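Local atomic coordinates of 3-dehydroquinate dehydratase (Geobacillus kaustophilus, PDB entry 2YR1), a protein that probably catalyses the cis-dehydration of 3-dehydroquinate to 3-dehydroshikimate, the third step of the chorismate pathway, through a Schiff-base intermediate. Residues A24-E29 with D47-R52; P20-P25 with T227-N232; T84-R89 with L117-L122. All blocks are in the same frame, centred on the assembly; numbering follows the deposited sequence.

Contact 1. Residues A24-E29 with D47-R52; sequences APVVGE and DLLEWR
Val26 lays its CG2 methyl across the end of Leu49, crossing it obliquely, with CG2 3.5 Å from Leu49 CD1, tighter than ordinary van der Waals contact. Val26 has CG1 anti to its backbone N (chi1 171°), which puts CG2 beside that N, facing Leu49, whose own CG is likewise anti to N (chi1 -163°). Beneath the pair run four backbone bonds, alternating in direction as parallel strands require: Ala24 N to Leu48 O, Glu50 N to Ala24 O (2.9 Å), Val26 N to Glu50 O, and Arg52 N to Val26 O (3.1 Å). Strands 21-26 and 48-52, joined through helix 31-43, form a beta-alpha-beta unit of the TIM barrel; the axes of the two short segments lie 34° apart. Val26, Leu49 and the Trp51 indole face outward, the first two onto Val41 of that helix. Pro25 and Glu50, a predicted 3-dehydroquinate ligand, share the inner face, where Pro25 CB lies 4.1 Å from Glu50 OE1 while OE2 is hydrogen-bonded by Thr84. At the strand end, Val27 CG1 runs alongside Arg52 CB at 4.0 Å. Beyond CB the arginine, also a predicted ligand, bends to a salt bridge with Asp54 and a hydrogen bond from NH1 to Ser235 O.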
# COMPACT_ATOMS: atom_id res chain seq x y z
N ALA A 24 7.28 10.05 -15.84
CA ALA A 24 6.24 9.82 -16.85
C ALA A 24 6.87 9.48 -18.20
O ALA A 24 7.74 10.19 -18.68
CB ALA A 24 5.35 11.07 -16.96
N PRO A 25 6.41 8.40 -18.84
CA PRO A 25 6.97 8.02 -20.13
C PRO A 25 6.39 8.78 -21.32
O PRO A 25 5.25 9.20 -21.30
CB PRO A 25 6.64 6.55 -20.22
CG PRO A 25 5.23 6.55 -19.67
CD PRO A 25 5.40 7.41 -18.42
N VAL A 26 7.20 8.94 -22.34
CA VAL A 26 6.77 9.57 -23.58
C VAL A 26 7.07 8.49 -24.59
O VAL A 26 8.22 8.07 -24.73
CB VAL A 26 7.61 10.81 -23.94
CG1 VAL A 26 7.24 11.28 -25.34
CG2 VAL A 26 7.36 11.92 -22.95
N VAL A 27 6.03 7.99 -25.25
CA VAL A 27 6.20 6.97 -26.27
C VAL A 27 5.69 7.58 -27.56
O VAL A 27 4.57 8.09 -27.63
CB VAL A 27 5.39 5.68 -25.95
CG1 VAL A 27 5.86 5.06 -24.65
CG2 VAL A 27 3.91 5.99 -25.88
N GLY A 28 6.55 7.58 -28.57
CA GLY A 28 6.17 8.15 -29.85
C GLY A 28 6.90 7.42 -30.96
O GLY A 28 8.12 7.36 -30.96
N GLU A 29 6.13 6.88 -31.90
CA GLU A 29 6.71 6.16 -33.02
C GLU A 29 7.63 7.05 -33.84
O GLU A 29 8.66 6.59 -34.33
CB GLU A 29 5.60 5.62 -33.91
CG GLU A 29 6.09 4.64 -34.96
CD GLU A 29 4.95 4.04 -35.77
OE1 GLU A 29 5.24 3.20 -36.65
OE2 GLU A 29 3.78 4.42 -35.52
N ASP A 47 8.17 14.80 -12.12
CA ASP A 47 9.53 15.06 -11.68
C ASP A 47 10.54 14.66 -12.74
O ASP A 47 11.56 15.31 -12.90
CB ASP A 47 9.79 14.30 -10.38
CG ASP A 47 8.80 14.66 -9.30
OD1 ASP A 47 8.70 15.86 -8.98
OD2 ASP A 47 8.12 13.75 -8.77
N LEU A 48 10.24 13.58 -13.47
CA LEU A 48 11.13 13.07 -14.50
C LEU A 48 10.35 12.67 -15.75
O LEU A 48 9.16 12.39 -15.70
CB LEU A 48 11.90 11.84 -14.00
CG LEU A 48 12.49 11.84 -12.59
CD1 LEU A 48 13.18 10.50 -12.36
CD2 LEU A 48 13.46 12.99 -12.44
N LEU A 49 11.07 12.60 -16.87
CA LEU A 49 10.50 12.23 -18.16
C LEU A 49 11.29 11.07 -18.74
O LEU A 49 12.51 11.18 -18.90
CB LEU A 49 10.60 13.43 -19.10
CG LEU A 49 9.77 13.50 -20.38
CD1 LEU A 49 8.30 13.57 -20.04
CD2 LEU A 49 10.17 14.75 -21.15
N GLU A 50 10.63 9.96 -19.03
CA GLU A 50 11.33 8.82 -19.61
C GLU A 50 10.94 8.64 -21.06
O GLU A 50 9.85 8.16 -21.36
CB GLU A 50 11.04 7.50 -18.90
CG GLU A 50 11.72 6.33 -19.62
CD GLU A 50 11.26 4.97 -19.16
OE1 GLU A 50 10.05 4.78 -18.90
OE2 GLU A 50 12.11 4.06 -19.07
N TRP A 51 11.80 9.01 -21.99
CA TRP A 51 11.35 8.76 -23.33
C TRP A 51 11.83 7.39 -23.73
O TRP A 51 13.02 7.06 -23.67
CB TRP A 51 11.75 9.90 -24.29
CG TRP A 51 12.97 9.81 -25.12
CD1 TRP A 51 14.26 9.89 -24.68
CD2 TRP A 51 13.02 9.84 -26.55
NE1 TRP A 51 15.11 9.99 -25.76
CE2 TRP A 51 14.38 9.96 -26.92
CE3 TRP A 51 12.05 9.79 -27.56
CZ2 TRP A 51 14.80 10.04 -28.25
CZ3 TRP A 51 12.47 9.86 -28.89
CH2 TRP A 51 13.83 9.98 -29.22
N ARG A 52 10.85 6.54 -24.02
CA ARG A 52 11.06 5.17 -24.42
C ARG A 52 11.41 5.14 -25.90
O ARG A 52 10.59 4.76 -26.76
CB ARG A 52 9.79 4.37 -24.14
CG ARG A 52 9.62 3.94 -22.69
CD ARG A 52 10.62 2.84 -22.38
NE ARG A 52 10.40 1.65 -23.20
CZ ARG A 52 9.42 0.77 -22.99
NH1 ARG A 52 8.58 0.96 -21.98
NH2 ARG A 52 9.29 -0.29 -23.78

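Contact 2. Residues P20-P25 with T227-N232; sequences PCICAP and TFAVGN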
# COMPACT_ATOMS: atom_id res chain seq x y z
N PRO A 20 8.89 11.07 -2.87
CA PRO A 20 9.09 10.09 -3.94
C PRO A 20 9.04 10.84 -5.29
O PRO A 20 8.38 11.87 -5.41
CB PRO A 20 7.93 9.09 -3.74
CG PRO A 20 6.97 9.74 -2.77
CD PRO A 20 7.81 10.68 -1.94
N CYS A 21 9.79 10.38 -6.29
CA CYS A 21 9.75 11.05 -7.59
C CYS A 21 8.82 10.34 -8.56
O CYS A 21 8.74 9.12 -8.57
CB CYS A 21 11.14 11.11 -8.22
SG CYS A 21 12.23 12.17 -7.31
N ILE A 22 8.09 11.13 -9.34
CA ILE A 22 7.17 10.57 -10.32
C ILE A 22 7.78 10.70 -11.71
O ILE A 22 8.10 11.81 -12.16
CB ILE A 22 5.82 11.32 -10.34
CG1 ILE A 22 5.15 11.24 -8.97
CG2 ILE A 22 4.94 10.72 -11.39
CD1 ILE A 22 3.83 12.00 -8.87
N CYS A 23 7.95 9.57 -12.39
CA CYS A 23 8.48 9.57 -13.75
C CYS A 23 7.36 9.27 -14.76
O CYS A 23 6.58 8.33 -14.57
CB CYS A 23 9.58 8.50 -13.90
SG CYS A 23 10.28 8.46 -15.58
N ALA A 24 7.28 10.05 -15.84
CA ALA A 24 6.24 9.82 -16.85
C ALA A 24 6.87 9.48 -18.20
O ALA A 24 7.74 10.19 -18.68
CB ALA A 24 5.35 11.07 -16.96
N PRO A 25 6.41 8.40 -18.84
CA PRO A 25 6.97 8.02 -20.13
C PRO A 25 6.39 8.78 -21.32
O PRO A 25 5.25 9.20 -21.30
CB PRO A 25 6.64 6.55 -20.22
CG PRO A 25 5.23 6.55 -19.67
CD PRO A 25 5.40 7.41 -18.42
N THR A 227 8.48 6.29 -9.05
CA THR A 227 7.29 5.53 -9.45
C THR A 227 6.90 6.06 -10.84
O THR A 227 6.98 7.27 -11.09
CB THR A 227 6.10 5.71 -8.46
OG1 THR A 227 5.00 4.89 -8.88
CG2 THR A 227 5.63 7.17 -8.43
N PHE A 228 6.52 5.16 -11.74
CA PHE A 228 6.13 5.54 -13.09
C PHE A 228 4.62 5.70 -13.22
O PHE A 228 3.85 4.78 -12.91
CB PHE A 228 6.63 4.51 -14.11
CG PHE A 228 8.14 4.50 -14.30
CD1 PHE A 228 8.69 4.10 -15.51
CD2 PHE A 228 9.00 4.86 -13.27
CE1 PHE A 228 10.07 4.08 -15.70
CE2 PHE A 228 10.40 4.84 -13.45
CZ PHE A 228 10.93 4.45 -14.67
N ALA A 229 4.19 6.88 -13.69
CA ALA A 229 2.76 7.17 -13.85
C ALA A 229 2.45 7.61 -15.28
O ALA A 229 3.36 7.90 -16.06
CB ALA A 229 2.35 8.26 -12.89
N VAL A 230 1.17 7.66 -15.63
CA VAL A 230 0.80 8.08 -16.98
C VAL A 230 0.65 9.59 -17.07
O VAL A 230 -0.11 10.20 -16.31
CB VAL A 230 -0.53 7.44 -17.43
CG1 VAL A 230 -0.92 7.99 -18.83
CG2 VAL A 230 -0.40 5.93 -17.46
N GLY A 231 1.40 10.19 -17.99
CA GLY A 231 1.32 11.62 -18.20
C GLY A 231 0.54 11.87 -19.48
O GLY A 231 -0.08 12.92 -19.66
N ASN A 232 0.59 10.88 -20.37
CA ASN A 232 -0.15 10.92 -21.63
C ASN A 232 -0.48 9.49 -22.02
O ASN A 232 -1.65 9.10 -22.08
CB ASN A 232 0.65 11.57 -22.77
CG ASN A 232 -0.15 11.64 -24.08
OD1 ASN A 232 -1.08 12.43 -24.21
ND2 ASN A 232 0.20 10.79 -25.04
O HOH W 1 2.90 9.40 -19.98
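Cys23 meets Phe228 along the whole of its side chain, at the seam where the first and last strands of the TIM barrel, 21-26 and 226-228, pair in parallel and close the cylinder. Its CB sits over the ring, 3.7 Å from Phe228 CD2, a CH-pi approach 27° off the ring normal. One bond further out, SG is anti to the backbone N (chi1 -180°), which carries the sulfur over the middle of the same face, 4.2 Å from the ring centroid and only 12° off the normal: a sulfur-aromatic contact. The ring also borders Glu50 and Gln239, both predicted to bind 3-dehydroquinate.

The backbone evidence for pairing is three hydrogen bonds, Thr227 N to Cys21 O, Cys23 N to Thr227 O (2.8 Å) and Ala229 N to Cys23 O. The other face of the sheet, turned to helix 242-256, carries Ile22, whose CG1 lies alongside Thr227 CG2 and whose CG2 meets Ala229 CB at 3.9 Å. Thr227 OG1 is engaged elsewhere, with Arg216 O. Past the last N-H...O bond Pro25 CD still comes within 3.2 Å of Ala229 O, and further on a water joins the segments, donating to Pro25 O and accepting from Gly231 N at 2.6 Å.

Contact 3. Residues T84-R89 with L117-L122; sequences TIRSER and LVDYEL
Arg86 and Asp119 meet through one guanidinium nitrogen, NH1, which lies 3.3 Å from Asp119 OD2 in a salt bridge whose hydrogen bond is weak; the two planar groups are turned 49° apart. The same nitrogen faces Glu121 OE2 at 3.9 Å, a long salt bridge, but here guanidinium and carboxylate are nearly coplanar (13°) and OE2 comes at the guanidinium edge. Glu121 has a second hold: its OE1 accepts the Ser87 backbone N-H at 3.1 Å, met from above the carboxylate plane, and touches Ser87 CB at 3.3 Å. With an alanine here both oxygens go, which would probably leave the Ser87 N-H without its acceptor and Arg86 with Asp119 as its one acid from this strand. Bends at chi2 and chi3 fold the arginine back to this pair of acids.

In the second shell, Ser145 OG hydrogen-bonds Asp119 OD1, while Thr84 sets its CG2 methyl 3.8 Å from Asp119 CB. Lys174, the predicted Schiff-base lysine, lies close to Arg86, itself a predicted 3-dehydroquinate ligand, so the network borders the active site at the C-terminal end of the TIM barrel. Strand 117-121 runs between strands 81-84 and 141-148; outside them, helix 99-112 receives Ile85 on Val102 and Tyr120 on Arg103 and Ile106.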
# COMPACT_ATOMS: atom_id res chain seq x y z
N THR A 84 15.73 5.86 -22.54
CA THR A 84 15.58 4.42 -22.44
C THR A 84 15.29 3.71 -23.76
O THR A 84 14.40 4.12 -24.51
CB THR A 84 14.41 4.08 -21.49
OG1 THR A 84 14.61 4.74 -20.23
CG2 THR A 84 14.29 2.57 -21.29
N ILE A 85 16.05 2.66 -24.04
CA ILE A 85 15.83 1.83 -25.22
C ILE A 85 15.62 0.43 -24.66
O ILE A 85 16.55 -0.36 -24.54
CB ILE A 85 17.04 1.83 -26.19
CG1 ILE A 85 17.17 3.21 -26.85
CG2 ILE A 85 16.85 0.77 -27.25
CD1 ILE A 85 18.39 3.36 -27.76
N ARG A 86 14.38 0.14 -24.30
CA ARG A 86 14.02 -1.14 -23.72
C ARG A 86 14.22 -2.31 -24.68
O ARG A 86 13.72 -2.29 -25.80
CB ARG A 86 12.57 -1.12 -23.23
CG ARG A 86 12.12 -2.39 -22.48
CD ARG A 86 12.64 -2.41 -21.05
NE ARG A 86 12.09 -1.32 -20.24
CZ ARG A 86 12.80 -0.36 -19.67
NH1 ARG A 86 14.12 -0.33 -19.80
NH2 ARG A 86 12.19 0.59 -18.96
N SER A 87 14.95 -3.33 -24.24
CA SER A 87 15.17 -4.51 -25.05
C SER A 87 13.81 -5.10 -25.39
O SER A 87 12.81 -4.76 -24.75
CB SER A 87 15.97 -5.54 -24.27
OG SER A 87 15.85 -6.81 -24.87
N GLU A 88 13.75 -5.97 -26.40
CA GLU A 88 12.48 -6.58 -26.78
C GLU A 88 12.22 -7.73 -25.82
O GLU A 88 11.08 -8.01 -25.46
CB GLU A 88 12.53 -7.09 -28.22
CG GLU A 88 11.16 -7.44 -28.80
CD GLU A 88 11.19 -7.61 -30.32
OE1 GLU A 88 12.17 -8.20 -30.82
OE2 GLU A 88 10.25 -7.15 -31.01
N ARG A 89 13.31 -8.38 -25.39
CA ARG A 89 13.22 -9.49 -24.46
C ARG A 89 12.77 -9.04 -23.07
O ARG A 89 12.61 -9.86 -22.17
CB ARG A 89 14.57 -10.19 -24.35
CG ARG A 89 15.67 -9.32 -23.78
CD ARG A 89 17.01 -10.05 -23.77
NE ARG A 89 17.14 -10.95 -22.64
CZ ARG A 89 18.03 -11.94 -22.58
NH1 ARG A 89 18.85 -12.14 -23.61
NH2 ARG A 89 18.13 -12.71 -21.50
N LEU A 117 19.71 10.95 -17.63
CA LEU A 117 19.82 9.58 -17.16
C LEU A 117 19.73 8.67 -18.37
O LEU A 117 19.12 9.03 -19.39
CB LEU A 117 18.66 9.19 -16.23
CG LEU A 117 18.10 9.87 -14.97
CD1 LEU A 117 18.85 9.43 -13.73
CD2 LEU A 117 18.06 11.35 -15.13
N VAL A 118 20.32 7.49 -18.24
CA VAL A 118 20.27 6.48 -19.28
C VAL A 118 19.96 5.14 -18.59
O VAL A 118 20.60 4.79 -17.60
CB VAL A 118 21.63 6.34 -20.02
CG1 VAL A 118 21.60 5.15 -20.91
CG2 VAL A 118 21.91 7.57 -20.86
N ASP A 119 18.98 4.41 -19.12
CA ASP A 119 18.60 3.11 -18.60
C ASP A 119 19.28 2.02 -19.45
O ASP A 119 19.16 2.01 -20.67
CB ASP A 119 17.07 2.92 -18.65
CG ASP A 119 16.62 1.55 -18.14
OD1 ASP A 119 17.27 0.54 -18.48
OD2 ASP A 119 15.61 1.47 -17.41
N TYR A 120 19.98 1.10 -18.79
CA TYR A 120 20.65 0.02 -19.51
C TYR A 120 20.40 -1.29 -18.77
O TYR A 120 20.37 -1.32 -17.54
CB TYR A 120 22.15 0.29 -19.62
CG TYR A 120 22.77 -0.35 -20.83
CD1 TYR A 120 22.35 -0.01 -22.11
CD2 TYR A 120 23.80 -1.29 -20.69
CE1 TYR A 120 22.93 -0.57 -23.23
CE2 TYR A 120 24.39 -1.86 -21.81
CZ TYR A 120 23.95 -1.50 -23.08
OH TYR A 120 24.52 -2.05 -24.21
N GLU A 121 20.25 -2.37 -19.54
CA GLU A 121 19.94 -3.68 -18.99
C GLU A 121 21.08 -4.40 -18.29
O GLU A 121 22.18 -4.56 -18.86
CB GLU A 121 19.42 -4.59 -20.12
CG GLU A 121 18.92 -3.83 -21.36
CD GLU A 121 17.58 -3.14 -21.16
OE1 GLU A 121 16.55 -3.68 -21.62
OE2 GLU A 121 17.57 -2.06 -20.53
N LEU A 122 20.82 -4.88 -17.08
CA LEU A 122 21.83 -5.61 -16.33
C LEU A 122 22.20 -6.85 -17.13
O LEU A 122 23.34 -7.30 -17.10
CB LEU A 122 21.30 -6.04 -14.95
CG LEU A 122 22.39 -6.71 -14.09
CD1 LEU A 122 22.17 -6.41 -12.63
CD2 LEU A 122 22.39 -8.21 -14.32

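In the fold
From the N terminus, strand 21-26 enters both contact 1 and contact 2, which share Ala24 and Pro25. Contact 1 closes the short loop through helix 31-43, tying the first barrel strand to the second. Contact 3 follows in series, joining the loop after the third strand to the fourth, and lies nested inside the roughly 200-residue loop that contact 2 closes by pairing the first strand with the last. Contact 1 is the bridge: Glu50 OE1 packs against Phe228 CE1 of contact 2, and Trp51 O probably accepts the Thr84 backbone N-H of contact 3. Contacts 2 and 3, centres about 17 Å apart, do not touch and lie on opposite sides of the chain's centre.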